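Local coordinates for protein PppA (Pseudomonas aeruginosa, PDB 6JKV) that is probably a manganese-binding serine/threonine phosphatase of the PP2C family and acts as a key regulatory component of type VI secretion systems, at residues Ser74-Thr79 with Ser121-Leu126; Leu201-Leu204 with Ser208-Leu211; Arg81-Ala86 with Pro90-Ala95. All blocks are in the same frame, centred on the assembly; numbering follows the deposited sequence.

In the fold
Contacts 1 and 2 are buried and contact 3 lies at the surface. Contact 1 sets helix 69-82 on strand 120-129, and contact 3 is nested inside the loop that this closes, tying the chain that leaves the same helix to the start of helix 89-114. Contact 2 joins the two sheets to each other. It meets contact 1 chiefly at Leu126, which packs on Leu201, Phe209 and Leu211; Val124 also touches Leu211. The chemistry differs with place in the fold: contact 2 is wholly apolar, contact 1 is apolar beside a serine and a threonine that adjoin the manganese site, and contact 3 surrounds a tyrosine with aliphatic groups, backbone and a bridging water.

Contact 1 of 3, residues Ser74-Thr79 with Ser121-Leu126; sequences SLIVDT and STLVLL
Ile76 and Leu123 have their CA atoms 8.1 Å apart, the closest CA pair between the two segments, where helix 69-82 lies over strand 120-129. Ile76 carries the helix side of the contact alone, and its two branches diverge to different partners. CG2 stands anti to the backbone N and presses on Leu123, its carbon 3.4 Å from Leu123 CD1, tighter than ordinary van der Waals packing. The two side chains cross at a slant. Leu123 has a chi2 of 126°, displaced from a staggered position, which is consistent with a squeezed fit.

The other branch of Ile76 runs toward the beginning of the strand segment, where CD1 lies 3.7 Å from Ser121 OG. That hydroxyl is turned to its own chain: Ser121 OG donates to Thr122 O over 2.8 Å, in the carbonyl plane and on a lone pair, so the methyl meets a serine already engaged. Thr122 starts its side chain away from the helix, and its OG1 is hydrogen-bonded to Ser141 OG and to the backbone N of Asp61, a ligand of both manganese ions.

Helix 89-114 adds a third element, with Val103 on Ile76 and Leu100 on Leu123. Helices laid on a central pair of antiparallel sheets, with the metal site at one end, are characteristic of the PP2C fold.

Contact 2 of 3, residues Leu201-Leu204 with Ser208-Leu211; sequences LHVL and SFLL
Between the two antiparallel sheets of the PP2C beta-sandwich, Phe209 reaches across from strand 208-212 to Leu201 and Val203, at the end of strand 197-202 and just beyond it. The chain passes from one sheet to the other within a few residues, and the backbones stay well separated: Val203 CA and Ser208 CA, the nearest pair, are 9.1 Å apart. Side chains bridge the gap.

Phe209 extends its ring toward segment 201-204 and meets its two partners at different ring atoms. With CG anti to its carbonyl carbon (chi1 -56°), the ring brings CE1 to within 4.0 Å of Leu201 CD1, which approaches obliquely as the two side chains run past each other in opposite directions. Val203 comes to the far end of the ring instead. Its CG1 lies at the ring edge, close to the ring plane, 4.1 Å from both Phe209 CE2 and CZ; a chi1 of -168° swings this methyl into place.

Leu126 of strand 120-129 packs on both Phe209 and Leu201, while Ala261 of strand 254-261 and Val26 touch Val203. Backbone groups are paired within their own sheets, Phe209 with Val259 and Leu201 with Ala133. With every touching residue buried and every touching group a hydrocarbon, cohesion between the sheets here rests on dispersion and the exclusion of water, and depends on shape rather than on bond direction.

Contact 3 of 3, residues Arg81-Ala86 with Pro90-Ala95; sequences RRIPAA and PAYVGA
Tyr92 lays its ring against the chain that leaves helix 69-82, and four consecutive residues, Ile83 to Ala86, bend along it. All four approach the ring obliquely. The ring reaches them because CG is anti to the backbone N (chi1 -169°), which extends the side chain from helix 89-114 toward the connection.

Ile83 crosses the tyrosine at a slant and touches it with its CG2 branch, 3.8 Å from Tyr92 CE1. The same methyl rests 4.0 Å from Ala95 CB, one helical turn further on, and so touches both residues. The longer branch ends with Ile83 CD1 3.6 Å from Ala95 O.

Beyond Ile83 it is mostly backbone that meets the ring. Pro84 O stands 3.7 Å from Tyr92 CE1, and Ala85, the centre of an inverse gamma turn, places its CA close to the same ring carbon. The turn is closed by a weak bond of 2.9 Å from Ala86 N to Pro84 O. At the root of the tyrosine Ala86 CB packs 4.4 Å from Tyr92 CB.

The phenol end is tied back through a water lying in the ring plane: it accepts from Tyr92 OH at 2.5 Å and donates to Ile83 O at 2.6 Å. Arg129, from strand 120-129, makes a cation-pi contact with Tyr92 and hydrogen-bonds Ala86 O. The turn between helices 69-82 and 89-114 is thus joined to the end of that strand, while Val93 packs on neighbouring strand 132-138.

Contact 1 of 3, residues Ser74-Thr79 with Ser121-Leu126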
loop_
_atom_site.group_PDB
_atom_site.type_symbol
_atom_site.label_atom_id
_atom_site.label_comp_id
_atom_site.label_asym_id
_atom_site.label_seq_id
_atom_site.Cartn_x
_atom_site.Cartn_y
_atom_site.Cartn_z
ATOM N N SER A 74 2.370 -9.797 6.730
ATOM C CA SER A 74 1.669 -11.033 6.308
ATOM C C SER A 74 0.373 -11.173 7.107
ATOM O O SER A 74 -0.644 -11.553 6.496
ATOM C CB SER A 74 2.546 -12.250 6.413
ATOM O OG SER A 74 3.174 -12.297 7.672
ATOM N N LEU A 75 0.400 -10.863 8.409
ATOM C CA LEU A 75 -0.814 -10.895 9.272
ATOM C C LEU A 75 -1.850 -9.911 8.713
ATOM O O LEU A 75 -3.055 -10.227 8.721
ATOM C CB LEU A 75 -0.460 -10.551 10.723
ATOM C CG LEU A 75 -1.659 -10.501 11.676
ATOM C CD1 LEU A 75 -2.401 -11.828 11.690
ATOM C CD2 LEU A 75 -1.237 -10.113 13.087
ATOM N N ILE A 76 -1.397 -8.745 8.261
ATOM C CA ILE A 76 -2.285 -7.738 7.624
ATOM C C ILE A 76 -2.972 -8.378 6.414
ATOM O O ILE A 76 -4.216 -8.338 6.344
ATOM C CB ILE A 76 -1.494 -6.478 7.235
ATOM C CG1 ILE A 76 -1.253 -5.571 8.443
ATOM C CG2 ILE A 76 -2.181 -5.733 6.105
ATOM C CD1 ILE A 76 -0.243 -4.484 8.181
ATOM N N VAL A 77 -2.186 -8.920 5.480
ATOM C CA VAL A 77 -2.727 -9.391 4.175
ATOM C C VAL A 77 -3.659 -10.581 4.434
ATOM O O VAL A 77 -4.724 -10.630 3.804
ATOM C CB VAL A 77 -1.625 -9.705 3.140
ATOM C CG1 VAL A 77 -0.822 -8.458 2.781
ATOM C CG2 VAL A 77 -0.700 -10.809 3.597
ATOM N N ASP A 78 -3.302 -11.474 5.355
ATOM C CA ASP A 78 -4.121 -12.677 5.657
ATOM C C ASP A 78 -5.425 -12.292 6.361
ATOM O O ASP A 78 -6.459 -12.913 6.043
ATOM C CB ASP A 78 -3.370 -13.687 6.523
ATOM C CG ASP A 78 -2.160 -14.301 5.841
ATOM O OD1 ASP A 78 -2.053 -14.181 4.595
ATOM O OD2 ASP A 78 -1.318 -14.878 6.563
ATOM N N THR A 79 -5.375 -11.363 7.318
ATOM C CA THR A 79 -6.582 -10.899 8.048
ATOM C C THR A 79 -7.530 -10.202 7.064
ATOM O O THR A 79 -8.755 -10.441 7.131
ATOM C CB THR A 79 -6.220 -9.986 9.229
ATOM O OG1 THR A 79 -5.343 -10.689 10.114
ATOM C CG2 THR A 79 -7.453 -9.517 9.978
ATOM N N SER A 121 4.038 -2.490 10.610
ATOM C CA SER A 121 3.939 -2.438 9.141
ATOM C C SER A 121 3.042 -1.277 8.747
ATOM O O SER A 121 2.024 -1.040 9.409
ATOM C CB SER A 121 3.437 -3.739 8.567
ATOM O OG SER A 121 3.172 -3.609 7.175
ATOM N N THR A 122 3.439 -0.571 7.699
ATOM C CA THR A 122 2.558 0.409 7.035
ATOM C C THR A 122 1.429 -0.359 6.346
ATOM O O THR A 122 1.502 -1.607 6.200
ATOM C CB THR A 122 3.334 1.276 6.043
ATOM O OG1 THR A 122 3.468 0.476 4.865
ATOM C CG2 THR A 122 4.683 1.710 6.580
ATOM N N LEU A 123 0.408 0.369 5.934
ATOM C CA LEU A 123 -0.667 -0.208 5.113
ATOM C C LEU A 123 -1.154 0.834 4.122
ATOM O O LEU A 123 -1.281 1.990 4.507
ATOM C CB LEU A 123 -1.817 -0.675 6.006
ATOM C CG LEU A 123 -3.025 -1.159 5.213
ATOM C CD1 LEU A 123 -3.426 -2.557 5.634
ATOM C CD2 LEU A 123 -4.181 -0.185 5.327
ATOM N N VAL A 124 -1.422 0.399 2.897
ATOM C CA VAL A 124 -2.247 1.154 1.919
ATOM C C VAL A 124 -3.143 0.131 1.227
ATOM O O VAL A 124 -2.628 -0.899 0.755
ATOM C CB VAL A 124 -1.384 1.962 0.927
ATOM C CG1 VAL A 124 -0.388 1.099 0.180
ATOM C CG2 VAL A 124 -2.249 2.735 -0.051
ATOM N N LEU A 125 -4.445 0.377 1.223
ATOM C CA LEU A 125 -5.403 -0.504 0.528
ATOM C C LEU A 125 -6.305 0.363 -0.344
ATOM O O LEU A 125 -6.444 1.567 -0.075
ATOM C CB LEU A 125 -6.175 -1.383 1.524
ATOM C CG LEU A 125 -7.271 -0.737 2.367
ATOM C CD1 LEU A 125 -8.617 -0.761 1.656
ATOM C CD2 LEU A 125 -7.389 -1.451 3.709
ATOM N N LEU A 126 -6.817 -0.253 -1.405
ATOM C CA LEU A 126 -7.918 0.286 -2.228
ATOM C C LEU A 126 -9.001 -0.788 -2.297
ATOM O O LEU A 126 -8.675 -1.944 -2.592
ATOM C CB LEU A 126 -7.384 0.661 -3.612
ATOM C CG LEU A 126 -8.438 1.017 -4.655
ATOM C CD1 LEU A 126 -8.947 2.431 -4.429
ATOM C CD2 LEU A 126 -7.888 0.853 -6.065
#

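Contact 2 of 3, residues Leu201-Leu204 with Ser208-Leu211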
loop_
_atom_site.group_PDB
_atom_site.type_symbol
_atom_site.label_atom_id
_atom_site.label_comp_id
_atom_site.label_asym_id
_atom_site.label_seq_id
_atom_site.Cartn_x
_atom_site.Cartn_y
_atom_site.Cartn_z
ATOM N N LEU A 201 -13.020 7.831 -3.633
ATOM C CA LEU A 201 -12.702 8.037 -5.066
ATOM C C LEU A 201 -13.932 7.694 -5.895
ATOM O O LEU A 201 -14.573 6.674 -5.624
ATOM C CB LEU A 201 -11.519 7.152 -5.467
ATOM C CG LEU A 201 -10.192 7.428 -4.759
ATOM C CD1 LEU A 201 -9.232 6.264 -4.965
ATOM C CD2 LEU A 201 -9.569 8.723 -5.257
ATOM N N HIS A 202 -14.248 8.550 -6.859
ATOM C CA HIS A 202 -15.161 8.234 -7.976
ATOM C C HIS A 202 -14.320 7.643 -9.108
ATOM O O HIS A 202 -13.387 8.308 -9.564
ATOM C CB HIS A 202 -15.944 9.480 -8.379
ATOM C CG HIS A 202 -16.634 9.348 -9.691
ATOM N ND1 HIS A 202 -17.771 8.574 -9.871
ATOM C CD2 HIS A 202 -16.337 9.869 -10.897
ATOM C CE1 HIS A 202 -18.146 8.633 -11.131
ATOM N NE2 HIS A 202 -17.295 9.429 -11.776
ATOM N N VAL A 203 -14.624 6.414 -9.503
ATOM C CA VAL A 203 -13.841 5.669 -10.527
ATOM C C VAL A 203 -14.510 5.869 -11.885
ATOM O O VAL A 203 -15.743 5.719 -11.975
ATOM C CB VAL A 203 -13.723 4.174 -10.192
ATOM C CG1 VAL A 203 -12.687 3.510 -11.085
ATOM C CG2 VAL A 203 -13.403 3.958 -8.721
ATOM N N LEU A 204 -13.710 6.215 -12.890
ATOM C CA LEU A 204 -14.150 6.262 -14.302
ATOM C C LEU A 204 -13.499 5.122 -15.069
ATOM O O LEU A 204 -12.368 4.734 -14.768
ATOM C CB LEU A 204 -13.760 7.608 -14.917
ATOM C CG LEU A 204 -14.598 8.801 -14.471
ATOM C CD1 LEU A 204 -14.060 10.082 -15.085
ATOM C CD2 LEU A 204 -16.066 8.592 -14.825
ATOM N N SER A 208 -6.496 4.272 -13.763
ATOM C CA SER A 208 -5.440 3.362 -13.263
ATOM C C SER A 208 -5.083 3.770 -11.837
ATOM O O SER A 208 -5.241 4.960 -11.495
ATOM C CB SER A 208 -4.211 3.400 -14.128
ATOM O OG SER A 208 -4.281 2.417 -15.140
ATOM N N PHE A 209 -4.594 2.809 -11.065
ATOM C CA PHE A 209 -4.189 3.008 -9.658
ATOM C C PHE A 209 -2.883 2.271 -9.419
ATOM O O PHE A 209 -2.703 1.168 -9.949
ATOM C CB PHE A 209 -5.272 2.514 -8.702
ATOM C CG PHE A 209 -6.610 3.156 -8.929
ATOM C CD1 PHE A 209 -6.904 4.384 -8.373
ATOM C CD2 PHE A 209 -7.569 2.527 -9.702
ATOM C CE1 PHE A 209 -8.142 4.973 -8.578
ATOM C CE2 PHE A 209 -8.810 3.113 -9.900
ATOM C CZ PHE A 209 -9.092 4.333 -9.339
ATOM N N LEU A 210 -2.010 2.886 -8.636
ATOM C CA LEU A 210 -0.751 2.265 -8.181
ATOM C C LEU A 210 -0.704 2.308 -6.657
ATOM O O LEU A 210 -0.752 3.413 -6.095
ATOM C CB LEU A 210 0.440 3.015 -8.777
ATOM C CG LEU A 210 1.782 2.656 -8.141
ATOM C CD1 LEU A 210 2.206 1.261 -8.573
ATOM C CD2 LEU A 210 2.846 3.682 -8.485
ATOM N N LEU A 211 -0.640 1.132 -6.045
ATOM C CA LEU A 211 -0.273 0.950 -4.625
ATOM C C LEU A 211 1.201 0.540 -4.588
ATOM O O LEU A 211 1.607 -0.376 -5.353
ATOM C CB LEU A 211 -1.161 -0.124 -3.995
ATOM C CG LEU A 211 -2.655 0.187 -3.910
ATOM C CD1 LEU A 211 -3.373 -0.054 -5.233
ATOM C CD2 LEU A 211 -3.294 -0.665 -2.819
#

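Contact 3 of 3, residues Arg81-Ala86 with Pro90-Ala95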
loop_
_atom_site.group_PDB
_atom_site.type_symbol
_atom_site.label_atom_id
_atom_site.label_comp_id
_atom_site.label_asym_id
_atom_site.label_seq_id
_atom_site.Cartn_x
_atom_site.Cartn_y
_atom_site.Cartn_z
ATOM N N ARG A 81 -7.635 -10.579 3.766
ATOM C CA ARG A 81 -8.092 -11.545 2.743
ATOM C C ARG A 81 -9.324 -12.295 3.263
ATOM O O ARG A 81 -10.254 -12.532 2.468
ATOM C CB ARG A 81 -6.969 -12.514 2.356
ATOM C CG ARG A 81 -7.282 -13.338 1.114
ATOM C CD ARG A 81 -6.423 -14.583 1.000
ATOM N NE ARG A 81 -5.081 -14.302 0.499
ATOM C CZ ARG A 81 -3.980 -14.227 1.254
ATOM N NH1 ARG A 81 -4.034 -14.417 2.569
ATOM N NH2 ARG A 81 -2.811 -13.984 0.684
ATOM N N ARG A 82 -9.358 -12.633 4.553
ATOM C CA ARG A 82 -10.416 -13.519 5.093
ATOM C C ARG A 82 -11.724 -12.742 5.274
ATOM O O ARG A 82 -12.767 -13.388 5.476
ATOM C CB ARG A 82 -9.961 -14.195 6.387
ATOM C CG ARG A 82 -10.411 -13.526 7.676
ATOM C CD ARG A 82 -10.307 -14.519 8.826
ATOM N NE ARG A 82 -9.133 -15.369 8.661
ATOM C CZ ARG A 82 -7.882 -15.002 8.942
ATOM N NH1 ARG A 82 -7.630 -13.801 9.439
ATOM N NH2 ARG A 82 -6.881 -15.843 8.738
ATOM N N ILE A 83 -11.697 -11.413 5.228
ATOM C CA ILE A 83 -12.927 -10.597 5.434
ATOM C C ILE A 83 -13.895 -10.848 4.280
ATOM O O ILE A 83 -13.529 -10.714 3.118
ATOM C CB ILE A 83 -12.592 -9.109 5.581
ATOM C CG1 ILE A 83 -11.859 -8.854 6.901
ATOM C CG2 ILE A 83 -13.855 -8.262 5.441
ATOM C CD1 ILE A 83 -11.342 -7.452 7.040
ATOM N N PRO A 84 -15.160 -11.235 4.556
ATOM C CA PRO A 84 -16.123 -11.500 3.488
ATOM C C PRO A 84 -16.483 -10.247 2.680
ATOM O O PRO A 84 -16.661 -9.180 3.251
ATOM C CB PRO A 84 -17.361 -12.046 4.212
ATOM C CG PRO A 84 -17.209 -11.562 5.629
ATOM C CD PRO A 84 -15.719 -11.513 5.885
ATOM N N ALA A 85 -16.562 -10.410 1.360
ATOM C CA ALA A 85 -16.700 -9.302 0.393
ATOM C C ALA A 85 -18.147 -8.815 0.393
ATOM O O ALA A 85 -18.905 -9.249 -0.488
ATOM C CB ALA A 85 -16.263 -9.740 -0.987
ATOM N N ALA A 86 -18.495 -7.946 1.349
ATOM C CA ALA A 86 -19.828 -7.306 1.450
ATOM C C ALA A 86 -20.062 -6.464 0.190
ATOM O O ALA A 86 -19.101 -5.818 -0.285
ATOM C CB ALA A 86 -19.930 -6.470 2.702
ATOM N N PRO A 90 -19.317 0.991 1.729
ATOM C CA PRO A 90 -19.123 1.554 3.070
ATOM C C PRO A 90 -19.093 0.502 4.186
ATOM O O PRO A 90 -18.313 0.655 5.103
ATOM C CB PRO A 90 -20.307 2.511 3.259
ATOM C CG PRO A 90 -20.723 2.856 1.845
ATOM C CD PRO A 90 -20.467 1.597 1.038
ATOM N N ALA A 91 -19.932 -0.529 4.098
ATOM C CA ALA A 91 -19.951 -1.624 5.094
ATOM C C ALA A 91 -18.642 -2.406 5.002
ATOM O O ALA A 91 -18.073 -2.731 6.055
ATOM C CB ALA A 91 -21.146 -2.526 4.900
ATOM N N TYR A 92 -18.190 -2.690 3.779
ATOM C CA TYR A 92 -16.908 -3.384 3.520
ATOM C C TYR A 92 -15.775 -2.587 4.170
ATOM O O TYR A 92 -14.974 -3.174 4.904
ATOM C CB TYR A 92 -16.694 -3.596 2.020
ATOM C CG TYR A 92 -15.554 -4.521 1.681
ATOM C CD1 TYR A 92 -15.349 -5.706 2.376
ATOM C CD2 TYR A 92 -14.698 -4.236 0.632
ATOM C CE1 TYR A 92 -14.312 -6.566 2.054
ATOM C CE2 TYR A 92 -13.653 -5.082 0.302
ATOM C CZ TYR A 92 -13.464 -6.254 1.008
ATOM O OH TYR A 92 -12.447 -7.090 0.669
ATOM N N VAL A 93 -15.761 -1.271 3.953
ATOM C CA VAL A 93 -14.700 -0.366 4.484
ATOM C C VAL A 93 -14.730 -0.398 6.013
ATOM O O VAL A 93 -13.636 -0.463 6.608
ATOM C CB VAL A 93 -14.845 1.062 3.929
ATOM C CG1 VAL A 93 -14.029 2.065 4.723
ATOM C CG2 VAL A 93 -14.479 1.104 2.455
ATOM N N GLY A 94 -15.922 -0.363 6.622
ATOM C CA GLY A 94 -16.078 -0.535 8.077
ATOM C C GLY A 94 -15.445 -1.830 8.563
ATOM O O GLY A 94 -14.732 -1.801 9.589
ATOM N N ALA A 95 -15.673 -2.931 7.840
ATOM C CA ALA A 95 -15.138 -4.266 8.191
ATOM C C ALA A 95 -13.613 -4.262 8.054
ATOM O O ALA A 95 -12.953 -4.872 8.914
ATOM C CB ALA A 95 -15.766 -5.342 7.335
HETATM O O HOH W 1 -11.843 -9.195 1.835
#